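Side-chain contacts in Cas13d (uncultured Ruminococcus sp, PDB 6IV9), which probably processes its own CRISPR RNA and, guided by it, cleaves target RNA through two HEPN domains: residues H750-D755 with N773-L778; R754-Y759 with P764-K769. The protein carries 2 engineered substitutions. All coordinates share one frame; numbering follows the deposited sequence.

Both contacts start near the C-terminal end of the long helix 713-760, and the chain then turns back on that helix. Interaction 2 closes the shorter loop: once the helix has ended, residues 764-769 fold onto its final turns at 754-759. Interaction 1 closes a wider loop, in which residues 773-778, at the start of helix 777-788, return to the earlier turns at 750-755. The shorter closure is thus nested within the wider one, with Arg754 and Asp755 common to both. Between them the apolar filling is continuous, since Leu778 packs on Tyr759 and Ile777 on Phe756. Helix 713-760, the connecting loop and helix 777-788 are joined as one unit.

Interaction 1: residues H750-D755 with N773-L778; sequences HCLERD and NDYRIL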
loop_
_atom_site.group_PDB
_atom_site.type_symbol
_atom_site.label_atom_id
_atom_site.label_comp_id
_atom_site.label_asym_id
_atom_site.label_seq_id
_atom_site.Cartn_x
_atom_site.Cartn_y
_atom_site.Cartn_z
ATOM N N HIS A 750 -3.219 -4.902 15.702
ATOM C CA HIS A 750 -1.747 -4.990 15.820
ATOM C C HIS A 750 -1.267 -4.054 16.935
ATOM O O HIS A 750 -0.479 -4.471 17.739
ATOM C CB HIS A 750 -1.124 -4.573 14.490
ATOM C CG HIS A 750 0.302 -4.174 14.608
ATOM N ND1 HIS A 750 1.299 -5.080 14.662
ATOM C CD2 HIS A 750 0.886 -2.973 14.719
ATOM C CE1 HIS A 750 2.435 -4.465 14.783
ATOM N NE2 HIS A 750 2.213 -3.185 14.822
ATOM N N CYS A 751 -1.768 -2.827 16.954
ATOM C CA CYS A 751 -1.378 -1.823 17.974
ATOM C C CYS A 751 -1.820 -2.227 19.382
ATOM O O CYS A 751 -1.069 -1.984 20.302
ATOM C CB CYS A 751 -1.926 -0.468 17.597
ATOM S SG CYS A 751 -1.084 0.172 16.136
ATOM N N LEU A 752 -3.023 -2.775 19.508
ATOM C CA LEU A 752 -3.524 -3.209 20.832
ATOM C C LEU A 752 -2.617 -4.314 21.374
ATOM O O LEU A 752 -2.231 -4.226 22.504
ATOM C CB LEU A 752 -4.952 -3.723 20.669
ATOM C CG LEU A 752 -5.541 -4.424 21.888
ATOM C CD1 LEU A 752 -5.564 -3.511 23.090
ATOM C CD2 LEU A 752 -6.931 -4.947 21.600
ATOM N N GLU A 753 -2.285 -5.310 20.562
ATOM C CA GLU A 753 -1.394 -6.384 21.054
ATOM C C GLU A 753 -0.022 -5.793 21.417
ATOM O O GLU A 753 0.509 -6.118 22.453
ATOM C CB GLU A 753 -1.208 -7.444 19.973
ATOM C CG GLU A 753 -2.469 -8.171 19.583
ATOM C CD GLU A 753 -2.208 -9.356 18.667
ATOM O OE1 GLU A 753 -1.084 -9.516 18.238
ATOM O OE2 GLU A 753 -3.123 -10.093 18.395
ATOM N N ARG A 754 0.512 -4.937 20.563
ATOM C CA ARG A 754 1.830 -4.314 20.810
ATOM C C ARG A 754 1.786 -3.449 22.076
ATOM O O ARG A 754 2.657 -3.575 22.898
ATOM C CB ARG A 754 2.141 -3.433 19.600
ATOM C CG ARG A 754 3.341 -2.513 19.758
ATOM C CD ARG A 754 3.323 -1.375 18.762
ATOM N NE ARG A 754 2.445 -0.311 19.171
ATOM C CZ ARG A 754 2.068 0.685 18.407
ATOM N NH1 ARG A 754 2.511 0.760 17.175
ATOM N NH2 ARG A 754 1.260 1.612 18.870
ATOM N N ASP A 755 0.778 -2.600 22.189
ATOM C CA ASP A 755 0.607 -1.666 23.330
ATOM C C ASP A 755 0.382 -2.452 24.626
ATOM O O ASP A 755 0.949 -2.089 25.625
ATOM C CB ASP A 755 -0.443 -0.602 23.017
ATOM C CG ASP A 755 -0.072 0.304 21.853
ATOM O OD1 ASP A 755 1.097 0.403 21.552
ATOM O OD2 ASP A 755 -0.956 0.894 21.281
ATOM N N ASN A 773 -7.973 -13.344 26.668
ATOM C CA ASN A 773 -9.065 -13.697 27.614
ATOM C C ASN A 773 -10.118 -12.590 27.575
ATOM O O ASN A 773 -11.271 -12.889 27.764
ATOM C CB ASN A 773 -8.551 -13.926 29.034
ATOM C CG ASN A 773 -7.733 -15.189 29.179
ATOM O OD1 ASN A 773 -7.800 -16.078 28.343
ATOM N ND2 ASN A 773 -6.955 -15.283 30.238
ATOM N N ASP A 774 -9.674 -11.347 27.470
ATOM C CA ASP A 774 -10.584 -10.188 27.383
ATOM C C ASP A 774 -9.820 -9.063 26.699
ATOM O O ASP A 774 -9.028 -8.428 27.362
ATOM C CB ASP A 774 -11.102 -9.771 28.758
ATOM C CG ASP A 774 -12.213 -8.741 28.700
ATOM O OD1 ASP A 774 -12.462 -8.232 27.626
ATOM O OD2 ASP A 774 -12.803 -8.470 29.727
ATOM N N TYR A 775 -10.159 -8.774 25.448
ATOM C CA TYR A 775 -9.474 -7.727 24.651
ATOM C C TYR A 775 -9.668 -6.340 25.268
ATOM O O TYR A 775 -8.849 -5.489 25.032
ATOM C CB TYR A 775 -9.924 -7.796 23.197
ATOM C CG TYR A 775 -9.182 -8.804 22.368
ATOM C CD1 TYR A 775 -7.963 -8.504 21.803
ATOM C CD2 TYR A 775 -9.693 -10.063 22.154
ATOM C CE1 TYR A 775 -7.280 -9.428 21.039
ATOM C CE2 TYR A 775 -9.024 -11.001 21.394
ATOM C CZ TYR A 775 -7.814 -10.680 20.829
ATOM O OH TYR A 775 -7.152 -11.592 20.083
ATOM N N ARG A 776 -10.706 -6.160 26.073
ATOM C CA ARG A 776 -11.025 -4.838 26.665
ATOM C C ARG A 776 -10.129 -4.497 27.858
ATOM O O ARG A 776 -10.215 -3.385 28.318
ATOM C CB ARG A 776 -12.481 -4.789 27.135
ATOM C CG ARG A 776 -13.508 -5.185 26.092
ATOM C CD ARG A 776 -14.875 -5.355 26.716
ATOM N NE ARG A 776 -14.888 -6.420 27.696
ATOM C CZ ARG A 776 -15.626 -6.425 28.785
ATOM N NH1 ARG A 776 -16.576 -5.531 28.943
ATOM N NH2 ARG A 776 -15.414 -7.327 29.715
ATOM N N ILE A 777 -9.266 -5.410 28.278
ATOM C CA ILE A 777 -8.495 -5.226 29.541
ATOM C C ILE A 777 -7.601 -3.978 29.534
ATOM O O ILE A 777 -7.491 -3.364 30.579
ATOM C CB ILE A 777 -7.732 -6.510 29.903
ATOM C CG1 ILE A 777 -7.132 -6.459 31.308
ATOM C CG2 ILE A 777 -6.681 -6.835 28.870
ATOM C CD1 ILE A 777 -8.135 -6.289 32.398
ATOM N N LEU A 778 -6.947 -3.662 28.419
ATOM C CA LEU A 778 -6.066 -2.473 28.420
ATOM C C LEU A 778 -6.881 -1.195 28.626
ATOM O O LEU A 778 -6.551 -0.432 29.501
ATOM C CB LEU A 778 -5.372 -2.422 27.063
ATOM C CG LEU A 778 -3.910 -2.007 27.046
ATOM C CD1 LEU A 778 -3.587 -1.179 25.833
ATOM C CD2 LEU A 778 -3.458 -1.347 28.323
#
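Leu752 extends from its helix into the angle between Tyr775 and Leu778, one methyl for each. Its first torsion (chi1 170°) swings CG to the side opposite the backbone N, directing the branch at 773-778. Leu752 CD2 lies 3.7 Å from Tyr775 CD1, at the edge of the ring and near its plane, so this methyl is not over the aromatic face. The Leu752 and Leu778 side chains slide past each other in opposite directions, CD1 of Leu752 lying 4.1 Å from CD1 of Leu778. A branched aliphatic side chain suits this place because it can fill two directions at once. Asp755 contributes its aliphatic part, CB lying 4.3 Å from Leu778 CD1, while its carboxylate makes no bond to 773-778. Arg754 grips that group side-on: Arg754 NE lies 2.8 Å from Asp755 OD1, which it meets from above the carboxylate plane, and NH2 bonds to the same oxygen. OD2 is hydrogen-bonded to the hydroxyl of Tyr899, whose side chain also packs on Leu752 and Leu778, so each oxygen of the buried acid has a partner. On the other segment, Arg776 takes Asp774 side-on in a salt bridge, Arg776 NH2 lying 2.9 Å from Asp774 OD2. Arg776 NH1 reaches Ile811 O, and the Tyr775 side chain rests on helix 816-827. Asp774 OD1 also accepts from Arg776 N (3.1 Å), an Asx turn whose capping bond lies in the type I turn 774-777 leading into helix 777-788. The side of helix 713-760 thus packs on this turn and the first residues of the next helix, consistent with an all-helical HEPN domain.

Interaction 2: residues R754-Y759 with P764-K769; sequences RDFGLY and PELASK
Phe756 and Leu766 carry the apolar part of this contact, with Tyr759 alongside. The Phe756 side chain crosses that of Leu766 at a slant, and ring atom CE1 of Phe756 comes 4.0 Å from Leu766 CG. With CG opposite the backbone N (chi1 174°), the ring swings from the helix surface out to the returning loop. Leu766 also sends CD2 to Tyr759 CB, 3.9 Å away, and so spans Phe756 and Tyr759, meeting the ring of the first and the CB of the second, residues nearly one turn apart on the helix. A branched leucine suits the place because CG meets Phe756 while CD2 reaches Tyr759.

A second kind of contact sets a ring edge against a carbonyl. Lys769 O lies near the plane of the Phe756 ring, 3.6 Å from CZ, where the slightly positive C-H rim is a favourable neighbour for oxygen. The same oxygen accepts a hydrogen bond from Lys760 NZ. The Lys769 chain touches the ring through CB, 4.2 Å from Phe756 CZ, then bends at chi2 (-59°) and carries its ammonium group away, as befits a partly exposed position.

Backbone bonds shape the loop itself: Ala767 N donates to Pro764 O at 2.9 Å, and the type I turn 766-769 is closed by Lys769 N to Leu766 O. The phenol of Tyr759 points away from the loop, and its OH bonds to Leu149 O and Asn794 ND2.

Around the contact, helix 777-788 covers Phe756 through Ile777, Tyr759 through Leu778 and Leu782, and Leu766 through Thr781, while Leu758 faces helix 152-160 on another flank of helix 713-760.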
loop_
_atom_site.group_PDB
_atom_site.type_symbol
_atom_site.label_atom_id
_atom_site.label_comp_id
_atom_site.label_asym_id
_atom_site.label_seq_id
_atom_site.Cartn_x
_atom_site.Cartn_y
_atom_site.Cartn_z
ATOM N N ARG A 754 0.512 -4.937 20.563
ATOM C CA ARG A 754 1.830 -4.314 20.810
ATOM C C ARG A 754 1.786 -3.449 22.076
ATOM O O ARG A 754 2.657 -3.575 22.898
ATOM C CB ARG A 754 2.141 -3.433 19.600
ATOM C CG ARG A 754 3.341 -2.513 19.758
ATOM C CD ARG A 754 3.323 -1.375 18.762
ATOM N NE ARG A 754 2.445 -0.311 19.171
ATOM C CZ ARG A 754 2.068 0.685 18.407
ATOM N NH1 ARG A 754 2.511 0.760 17.175
ATOM N NH2 ARG A 754 1.260 1.612 18.870
ATOM N N ASP A 755 0.778 -2.600 22.189
ATOM C CA ASP A 755 0.607 -1.666 23.330
ATOM C C ASP A 755 0.382 -2.452 24.626
ATOM O O ASP A 755 0.949 -2.089 25.625
ATOM C CB ASP A 755 -0.443 -0.602 23.017
ATOM C CG ASP A 755 -0.072 0.304 21.853
ATOM O OD1 ASP A 755 1.097 0.403 21.552
ATOM O OD2 ASP A 755 -0.956 0.894 21.281
ATOM N N PHE A 756 -0.396 -3.523 24.564
ATOM C CA PHE A 756 -0.645 -4.336 25.777
ATOM C C PHE A 756 0.687 -4.899 26.265
ATOM O O PHE A 756 0.957 -4.836 27.434
ATOM C CB PHE A 756 -1.633 -5.466 25.498
ATOM C CG PHE A 756 -1.810 -6.411 26.656
ATOM C CD1 PHE A 756 -2.683 -6.119 27.683
ATOM C CD2 PHE A 756 -1.080 -7.576 26.735
ATOM C CE1 PHE A 756 -2.846 -6.991 28.744
ATOM C CE2 PHE A 756 -1.234 -8.442 27.802
ATOM C CZ PHE A 756 -2.118 -8.146 28.802
ATOM N N GLY A 757 1.504 -5.390 25.351
ATOM C CA GLY A 757 2.817 -5.919 25.740
ATOM C C GLY A 757 3.682 -4.850 26.375
ATOM O O GLY A 757 4.423 -5.175 27.263
ATOM N N LEU A 758 3.676 -3.632 25.846
ATOM C CA LEU A 758 4.497 -2.545 26.439
ATOM C C LEU A 758 3.931 -2.107 27.788
ATOM O O LEU A 758 4.665 -2.012 28.725
ATOM C CB LEU A 758 4.562 -1.379 25.460
ATOM C CG LEU A 758 5.357 -1.655 24.193
ATOM C CD1 LEU A 758 4.897 -0.767 23.057
ATOM C CD2 LEU A 758 6.841 -1.502 24.452
ATOM N N TYR A 759 2.628 -1.911 27.871
ATOM C CA TYR A 759 2.002 -1.465 29.139
ATOM C C TYR A 759 2.190 -2.514 30.234
ATOM O O TYR A 759 2.317 -2.172 31.376
ATOM C CB TYR A 759 0.525 -1.170 28.936
ATOM C CG TYR A 759 0.214 0.210 28.435
ATOM C CD1 TYR A 759 0.482 1.328 29.196
ATOM C CD2 TYR A 759 -0.396 0.391 27.219
ATOM C CE1 TYR A 759 0.170 2.596 28.757
ATOM C CE2 TYR A 759 -0.709 1.651 26.761
ATOM C CZ TYR A 759 -0.432 2.756 27.531
ATOM O OH TYR A 759 -0.752 3.986 27.075
ATOM N N PRO A 764 1.492 -2.672 37.016
ATOM C CA PRO A 764 1.433 -3.848 37.879
ATOM C C PRO A 764 0.084 -4.561 37.768
ATOM O O PRO A 764 0.050 -5.734 37.763
ATOM C CB PRO A 764 1.559 -3.249 39.283
ATOM C CG PRO A 764 2.345 -1.996 39.057
ATOM C CD PRO A 764 1.773 -1.461 37.766
ATOM N N GLU A 765 -0.972 -3.793 37.547
ATOM C CA GLU A 765 -2.359 -4.316 37.463
ATOM C C GLU A 765 -2.535 -5.296 36.295
ATOM O O GLU A 765 -3.480 -6.057 36.331
ATOM C CB GLU A 765 -3.340 -3.154 37.371
ATOM C CG GLU A 765 -3.530 -2.417 38.675
ATOM C CD GLU A 765 -2.446 -1.414 39.011
ATOM O OE1 GLU A 765 -1.572 -1.201 38.191
ATOM O OE2 GLU A 765 -2.490 -0.853 40.104
ATOM N N LEU A 766 -1.671 -5.226 35.287
ATOM C CA LEU A 766 -1.757 -6.069 34.069
ATOM C C LEU A 766 -0.869 -7.300 34.245
ATOM O O LEU A 766 -0.880 -8.143 33.391
ATOM C CB LEU A 766 -1.207 -5.231 32.912
ATOM C CG LEU A 766 -2.186 -4.647 31.899
ATOM C CD1 LEU A 766 -3.555 -4.395 32.471
ATOM C CD2 LEU A 766 -1.626 -3.399 31.252
ATOM N N ALA A 767 -0.263 -7.446 35.411
ATOM C CA ALA A 767 0.766 -8.485 35.608
ATOM C C ALA A 767 0.272 -9.903 35.310
ATOM O O ALA A 767 0.994 -10.614 34.643
ATOM C CB ALA A 767 1.295 -8.374 37.010
ATOM N N SER A 768 -0.916 -10.296 35.749
ATOM C CA SER A 768 -1.323 -11.699 35.484
ATOM C C SER A 768 -2.268 -11.823 34.281
ATOM O O SER A 768 -2.722 -12.934 34.021
ATOM C CB SER A 768 -1.961 -12.274 36.705
ATOM O OG SER A 768 -3.190 -11.623 36.938
ATOM N N LYS A 769 -2.534 -10.727 33.573
ATOM C CA LYS A 769 -3.542 -10.728 32.483
ATOM C C LYS A 769 -3.040 -11.308 31.159
ATOM O O LYS A 769 -1.908 -11.084 30.813
ATOM C CB LYS A 769 -4.068 -9.307 32.291
ATOM C CG LYS A 769 -4.532 -8.617 33.556
ATOM C CD LYS A 769 -5.627 -9.375 34.244
ATOM C CE LYS A 769 -6.234 -8.623 35.400
ATOM N NZ LYS A 769 -7.649 -8.997 35.587
#